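Local structure of citrate synthase (Thermotoga maritima, 2P2W) at residues V93-L98 / F122-L126; F151-F156 / L310-M316. The protein probably catalyses the conversion of oxaloacetate, acetyl-CoA and water to citrate and CoA in the tricarboxylic acid cycle. All coordinates share one frame; numbering follows the deposited sequence.

Contact 1: residues V93-L98 / F122-L126; sequences VLKIFL and FPTIL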
loop_
_atom_site.group_PDB
_atom_site.type_symbol
_atom_site.label_atom_id
_atom_site.label_comp_id
_atom_site.label_asym_id
_atom_site.label_seq_id
_atom_site.Cartn_x
_atom_site.Cartn_y
_atom_site.Cartn_z
ATOM N N VAL A 93 1.840 -6.051 -12.465
ATOM C CA VAL A 93 1.486 -7.435 -12.756
ATOM C C VAL A 93 1.448 -8.210 -11.440
ATOM O O VAL A 93 0.522 -8.991 -11.191
ATOM C CB VAL A 93 2.522 -8.077 -13.714
ATOM C CG1 VAL A 93 2.265 -9.570 -13.846
ATOM C CG2 VAL A 93 2.433 -7.408 -15.082
ATOM N N LEU A 94 2.452 -7.981 -10.597
ATOM C CA LEU A 94 2.520 -8.636 -9.293
ATOM C C LEU A 94 1.297 -8.276 -8.444
ATOM O O LEU A 94 0.709 -9.142 -7.799
ATOM C CB LEU A 94 3.801 -8.230 -8.557
ATOM C CG LEU A 94 5.105 -8.873 -9.047
ATOM C CD1 LEU A 94 6.305 -8.198 -8.394
ATOM C CD2 LEU A 94 5.082 -10.358 -8.728
ATOM N N LYS A 95 0.913 -6.999 -8.447
ATOM C CA LYS A 95 -0.248 -6.553 -7.674
ATOM C C LYS A 95 -1.487 -7.343 -8.069
ATOM O O LYS A 95 -2.228 -7.848 -7.218
ATOM C CB LYS A 95 -0.542 -5.074 -7.924
ATOM C CG LYS A 95 0.446 -4.088 -7.338
ATOM C CD LYS A 95 0.021 -2.700 -7.770
ATOM C CE LYS A 95 1.132 -1.683 -7.626
ATOM N NZ LYS A 95 0.714 -0.399 -8.255
ATOM N N ILE A 96 -1.712 -7.424 -9.377
ATOM C CA ILE A 96 -2.862 -8.138 -9.920
ATOM C C ILE A 96 -2.946 -9.574 -9.426
ATOM O O ILE A 96 -3.961 -9.994 -8.870
ATOM C CB ILE A 96 -2.819 -8.164 -11.463
ATOM C CG1 ILE A 96 -2.946 -6.741 -12.013
ATOM C CG2 ILE A 96 -3.938 -9.057 -11.999
ATOM C CD1 ILE A 96 -2.694 -6.636 -13.517
ATOM N N PHE A 97 -1.878 -10.334 -9.629
ATOM C CA PHE A 97 -1.927 -11.746 -9.260
ATOM C C PHE A 97 -1.940 -11.986 -7.736
ATOM O O PHE A 97 -2.296 -13.052 -7.256
ATOM C CB PHE A 97 -0.754 -12.475 -9.933
ATOM C CG PHE A 97 -1.051 -12.681 -11.396
ATOM C CD1 PHE A 97 -1.999 -13.621 -11.784
ATOM C CD2 PHE A 97 -0.420 -11.897 -12.351
ATOM C CE1 PHE A 97 -2.321 -13.770 -13.128
ATOM C CE2 PHE A 97 -0.748 -12.050 -13.695
ATOM C CZ PHE A 97 -1.702 -12.979 -14.092
ATOM N N LEU A 98 -1.508 -10.971 -6.951
ATOM C CA LEU A 98 -1.575 -11.141 -5.494
ATOM C C LEU A 98 -2.959 -10.777 -4.943
ATOM O O LEU A 98 -3.268 -10.963 -3.774
ATOM C CB LEU A 98 -0.533 -10.233 -4.828
ATOM C CG LEU A 98 0.921 -10.631 -5.098
ATOM C CD1 LEU A 98 1.892 -9.885 -4.188
ATOM C CD2 LEU A 98 1.209 -12.119 -4.890
ATOM N N PHE A 122 6.409 -15.605 -6.753
ATOM C CA PHE A 122 6.806 -14.341 -7.388
ATOM C C PHE A 122 7.483 -14.518 -8.760
ATOM O O PHE A 122 7.076 -13.897 -9.742
ATOM C CB PHE A 122 7.746 -13.547 -6.465
ATOM C CG PHE A 122 7.091 -12.377 -5.767
ATOM C CD1 PHE A 122 6.016 -12.566 -4.903
ATOM C CD2 PHE A 122 7.578 -11.084 -5.949
ATOM C CE1 PHE A 122 5.436 -11.481 -4.226
ATOM C CE2 PHE A 122 7.007 -9.996 -5.277
ATOM C CZ PHE A 122 5.936 -10.198 -4.416
ATOM N N PRO A 123 8.526 -15.364 -8.843
ATOM C CA PRO A 123 9.221 -15.573 -10.121
ATOM C C PRO A 123 8.337 -16.149 -11.226
ATOM O O PRO A 123 8.539 -15.870 -12.406
ATOM C CB PRO A 123 10.363 -16.526 -9.745
ATOM C CG PRO A 123 10.625 -16.194 -8.306
ATOM C CD PRO A 123 9.222 -16.076 -7.756
ATOM N N THR A 124 7.369 -16.968 -10.837
ATOM C CA THR A 124 6.465 -17.577 -11.802
ATOM C C THR A 124 5.582 -16.497 -12.415
ATOM O O THR A 124 5.336 -16.491 -13.620
ATOM C CB THR A 124 5.587 -18.643 -11.130
ATOM O OG1 THR A 124 6.433 -19.619 -10.508
ATOM C CG2 THR A 124 4.694 -19.331 -12.162
ATOM N N ILE A 125 5.106 -15.581 -11.578
ATOM C CA ILE A 125 4.267 -14.487 -12.055
ATOM C C ILE A 125 5.043 -13.670 -13.084
ATOM O O ILE A 125 4.539 -13.391 -14.172
ATOM C CB ILE A 125 3.840 -13.555 -10.893
ATOM C CG1 ILE A 125 2.846 -14.283 -9.983
ATOM C CG2 ILE A 125 3.216 -12.273 -11.440
ATOM C CD1 ILE A 125 2.518 -13.526 -8.708
ATOM N N LEU A 126 6.273 -13.302 -12.736
ATOM C CA LEU A 126 7.112 -12.506 -13.627
ATOM C C LEU A 126 7.486 -13.241 -14.907
ATOM O O LEU A 126 7.371 -12.688 -15.999
ATOM C CB LEU A 126 8.391 -12.071 -12.905
ATOM C CG LEU A 126 8.218 -11.259 -11.618
ATOM C CD1 LEU A 126 9.584 -10.815 -11.107
ATOM C CD2 LEU A 126 7.332 -10.048 -11.887
#

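Contact 2: residues F151-F156 / L310-M316; sequences FYYMMF and LGFPRNM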
loop_
_atom_site.group_PDB
_atom_site.type_symbol
_atom_site.label_atom_id
_atom_site.label_comp_id
_atom_site.label_asym_id
_atom_site.label_seq_id
_atom_site.Cartn_x
_atom_site.Cartn_y
_atom_site.Cartn_z
ATOM N N PHE A 151 13.911 -19.507 -11.876
ATOM C CA PHE A 151 13.426 -18.236 -12.392
ATOM C C PHE A 151 14.096 -17.978 -13.734
ATOM O O PHE A 151 13.439 -17.650 -14.722
ATOM C CB PHE A 151 13.750 -17.097 -11.424
ATOM C CG PHE A 151 13.425 -15.734 -11.967
ATOM C CD1 PHE A 151 12.204 -15.492 -12.587
ATOM C CD2 PHE A 151 14.340 -14.692 -11.858
ATOM C CE1 PHE A 151 11.894 -14.229 -13.094
ATOM C CE2 PHE A 151 14.043 -13.421 -12.361
ATOM C CZ PHE A 151 12.816 -13.192 -12.980
ATOM N N TYR A 152 15.410 -18.153 -13.764
ATOM C CA TYR A 152 16.171 -17.930 -14.982
ATOM C C TYR A 152 15.698 -18.863 -16.097
ATOM O O TYR A 152 15.603 -18.462 -17.259
ATOM C CB TYR A 152 17.655 -18.149 -14.707
ATOM C CG TYR A 152 18.566 -17.574 -15.765
ATOM C CD1 TYR A 152 19.003 -16.250 -15.696
ATOM C CD2 TYR A 152 18.987 -18.353 -16.840
ATOM C CE1 TYR A 152 19.846 -15.720 -16.675
ATOM C CE2 TYR A 152 19.823 -17.837 -17.821
ATOM C CZ TYR A 152 20.251 -16.523 -17.734
ATOM O OH TYR A 152 21.090 -16.025 -18.703
ATOM N N TYR A 153 15.382 -20.104 -15.742
ATOM C CA TYR A 153 14.933 -21.067 -16.736
ATOM C C TYR A 153 13.529 -20.773 -17.268
ATOM O O TYR A 153 13.272 -20.944 -18.460
ATOM C CB TYR A 153 14.994 -22.492 -16.169
ATOM C CG TYR A 153 14.935 -23.552 -17.244
ATOM C CD1 TYR A 153 16.098 -23.974 -17.890
ATOM C CD2 TYR A 153 13.718 -24.086 -17.665
ATOM C CE1 TYR A 153 16.053 -24.898 -18.931
ATOM C CE2 TYR A 153 13.659 -25.013 -18.706
ATOM C CZ TYR A 153 14.832 -25.411 -19.336
ATOM O OH TYR A 153 14.791 -26.313 -20.376
ATOM N N MET A 154 12.621 -20.337 -16.397
ATOM C CA MET A 154 11.264 -20.020 -16.835
ATOM C C MET A 154 11.290 -18.779 -17.719
ATOM O O MET A 154 10.384 -18.558 -18.526
ATOM C CB MET A 154 10.337 -19.760 -15.644
ATOM C CG MET A 154 10.062 -20.975 -14.768
ATOM S SD MET A 154 8.783 -20.614 -13.540
ATOM C CE MET A 154 9.464 -19.149 -12.735
ATOM N N MET A 155 12.333 -17.971 -17.556
ATOM C CA MET A 155 12.488 -16.748 -18.339
ATOM C C MET A 155 13.095 -17.004 -19.711
ATOM O O MET A 155 12.535 -16.608 -20.733
ATOM C CB MET A 155 13.406 -15.750 -17.614
ATOM C CG MET A 155 12.743 -14.877 -16.564
ATOM S SD MET A 155 11.732 -13.574 -17.275
ATOM C CE MET A 155 13.015 -12.455 -17.955
ATOM N N PHE A 156 14.239 -17.682 -19.721
ATOM C CA PHE A 156 14.975 -17.924 -20.955
ATOM C C PHE A 156 15.111 -19.363 -21.443
ATOM O O PHE A 156 15.740 -19.603 -22.472
ATOM C CB PHE A 156 16.368 -17.320 -20.809
ATOM C CG PHE A 156 16.368 -15.935 -20.225
ATOM C CD1 PHE A 156 15.789 -14.876 -20.914
ATOM C CD2 PHE A 156 16.952 -15.690 -18.984
ATOM C CE1 PHE A 156 15.791 -13.590 -20.378
ATOM C CE2 PHE A 156 16.959 -14.404 -18.439
ATOM C CZ PHE A 156 16.377 -13.355 -19.139
ATOM N N LEU A 310 22.598 -8.854 -17.323
ATOM C CA LEU A 310 22.134 -10.248 -17.232
ATOM C C LEU A 310 20.999 -10.531 -18.221
ATOM O O LEU A 310 20.496 -11.645 -18.323
ATOM C CB LEU A 310 21.630 -10.518 -15.820
ATOM C CG LEU A 310 22.725 -10.610 -14.773
ATOM C CD1 LEU A 310 22.141 -10.974 -13.393
ATOM C CD2 LEU A 310 23.774 -11.682 -15.103
ATOM N N GLY A 311 20.527 -9.462 -18.903
ATOM C CA GLY A 311 19.531 -9.663 -19.972
ATOM C C GLY A 311 18.051 -9.444 -19.535
ATOM O O GLY A 311 17.155 -9.826 -20.276
ATOM N N PHE A 312 17.790 -8.838 -18.380
ATOM C CA PHE A 312 16.413 -8.601 -17.953
ATOM C C PHE A 312 15.870 -7.267 -18.460
ATOM O O PHE A 312 16.616 -6.299 -18.599
ATOM C CB PHE A 312 16.308 -8.629 -16.426
ATOM C CG PHE A 312 16.530 -9.985 -15.829
ATOM C CD1 PHE A 312 15.465 -10.863 -15.667
ATOM C CD2 PHE A 312 17.803 -10.401 -15.458
ATOM C CE1 PHE A 312 15.663 -12.142 -15.145
ATOM C CE2 PHE A 312 18.015 -11.682 -14.932
ATOM C CZ PHE A 312 16.940 -12.551 -14.778
ATOM N N PRO A 313 14.556 -7.205 -18.746
ATOM C CA PRO A 313 13.911 -5.980 -19.232
ATOM C C PRO A 313 13.968 -4.915 -18.136
ATOM O O PRO A 313 13.778 -5.223 -16.962
ATOM C CB PRO A 313 12.470 -6.417 -19.501
ATOM C CG PRO A 313 12.248 -7.857 -19.170
ATOM C CD PRO A 313 13.586 -8.311 -18.665
ATOM N N ARG A 314 14.211 -3.670 -18.522
ATOM C CA ARG A 314 14.307 -2.572 -17.564
ATOM C C ARG A 314 13.046 -2.397 -16.704
ATOM O O ARG A 314 13.106 -2.019 -15.541
ATOM C CB ARG A 314 14.624 -1.286 -18.332
ATOM C CG ARG A 314 16.004 -1.357 -18.985
ATOM C CD ARG A 314 16.431 -0.038 -19.639
ATOM N NE ARG A 314 17.815 -0.156 -20.115
ATOM C CZ ARG A 314 18.382 0.915 -20.697
ATOM N NH1 ARG A 314 17.701 2.039 -20.837
ATOM N NH2 ARG A 314 19.650 0.841 -21.116
ATOM N N ASN A 315 11.868 -2.645 -17.310
ATOM C CA ASN A 315 10.644 -2.450 -16.536
ATOM C C ASN A 315 10.341 -3.628 -15.597
ATOM O O ASN A 315 9.265 -3.744 -15.018
ATOM C CB ASN A 315 9.473 -2.141 -17.481
ATOM C CG ASN A 315 9.056 -3.370 -18.245
ATOM O OD1 ASN A 315 9.854 -4.251 -18.552
ATOM N ND2 ASN A 315 7.758 -3.403 -18.592
ATOM N N MET A 316 11.342 -4.537 -15.471
ATOM C CA MET A 316 11.244 -5.616 -14.489
ATOM C C MET A 316 12.243 -5.437 -13.325
ATOM O O MET A 316 12.226 -6.174 -12.341
ATOM C CB MET A 316 11.488 -6.967 -15.190
ATOM C CG MET A 316 11.151 -8.160 -14.288
ATOM S SD MET A 316 11.808 -9.717 -14.905
ATOM C CE MET A 316 10.611 -9.994 -16.220
#

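Contact 1: residues V93-L98 / F122-L126
Ile125 turns CG1 beside its own backbone N (chi1 -70°) and carries on extended through chi2, which drives CD1 into helix 90-98, while Leu94, with a similar first torsion, sends CD2 over a face of Phe122 and CD1 beside its CE2 atom. The result is knobs-into-holes packing between two helices of the largely helical citrate synthase fold: Ile125 is the knob, and Val93, Leu94, Phe97 and Leu98 line the hole. Its two arms divide the work. Ile125 CD1 lies against Phe97 CB at 3.6 Å, and Ile125 CG2 is 3.7 Å from Val93 CG1. The short axes cross steeply, at 117°, and come no closer than 10.0 Å, a distance bridged by these apolar side chains without any hydrogen bond. Leu94 forks around its neighbours: CD2 makes a CH-pi contact 4.0 Å from the centroid of the Phe122 ring and 19° off the normal, and CD1 reaches Phe122 CE2 at 3.7 Å. Leu126 CD2 packs against Leu94 CG. Beyond the contact, helix 195-207 packs on Leu94 and Leu98, and helix 317-337 on Phe122 and Leu126, which places the pair in the buried helical core. One turn after Leu94, Leu98 crosses Phe122 at about a right angle and sets CD1 3.9 Å from the CE1 corner of the ring.

Contact 2: residues F151-F156 / L310-M316
Phe151, Met155 and Phe156 of helix 147-156 meet the Phe312 ring in three different ways. Phe151 runs nearly parallel to it, planes at 15°, yet the two rings are slid so far apart, centroids 5.6 Å, that they barely overlap; they meet at a corner, Phe151 CE2 to Phe312 CE1 at 3.5 Å. Phe156 instead turns its edge to a face of Phe312, the planes inclined at 61° and Phe156 CE2 lying 4.1 Å from Phe312 CZ. Met155, bent at chi2 (-74°) and again at chi3, brings CE against Phe312 CD1 at 3.7 Å, and that methyl also meets Met316 CE tip to tip at 3.9 Å. The sulfur of Met316 approaches Phe151 at the ring edge, a Met-aromatic contact with Met316 SD 4.1 Å from Phe151 CZ. An alanine in place of Phe312 is likely to open a gap between Phe151 and Phe156 and to leave the Met155 methyl without its aromatic neighbour. Leu166 and Leu320, from helices 163-173 and 317-337, also pack on Phe312. Phe156 CZ also comes within 3.8 Å of the carbonyl O of Gly311. That glycine, with positive phi, ends helix 299-309 in a Schellman motif, and the turn is followed at once by the residue that completes an aromatic cluster of Phe151, Phe156 and Phe312.

How the contacts relate
Followed from the N terminus, helix 90-98 comes first, and contact 1 closes a short excursion of 23 residues when the chain returns in helix 110-133. The next helix, 147-156, opens contact 2, which closes only 153 residues later, in the loop between helices 299-309 and 317-337. The contacts therefore stand in series, neither nested nor crossed, one local and one long-range. Their centres are 14 Å apart, and helices 110-133 and 147-156 join them directly: Pro123 CB packs on Phe151 CD1 at 3.5 Å, and Met154 CE lies against Pro123 and Thr124. Helix 317-337, which follows the loop of contact 2, borders both contacts.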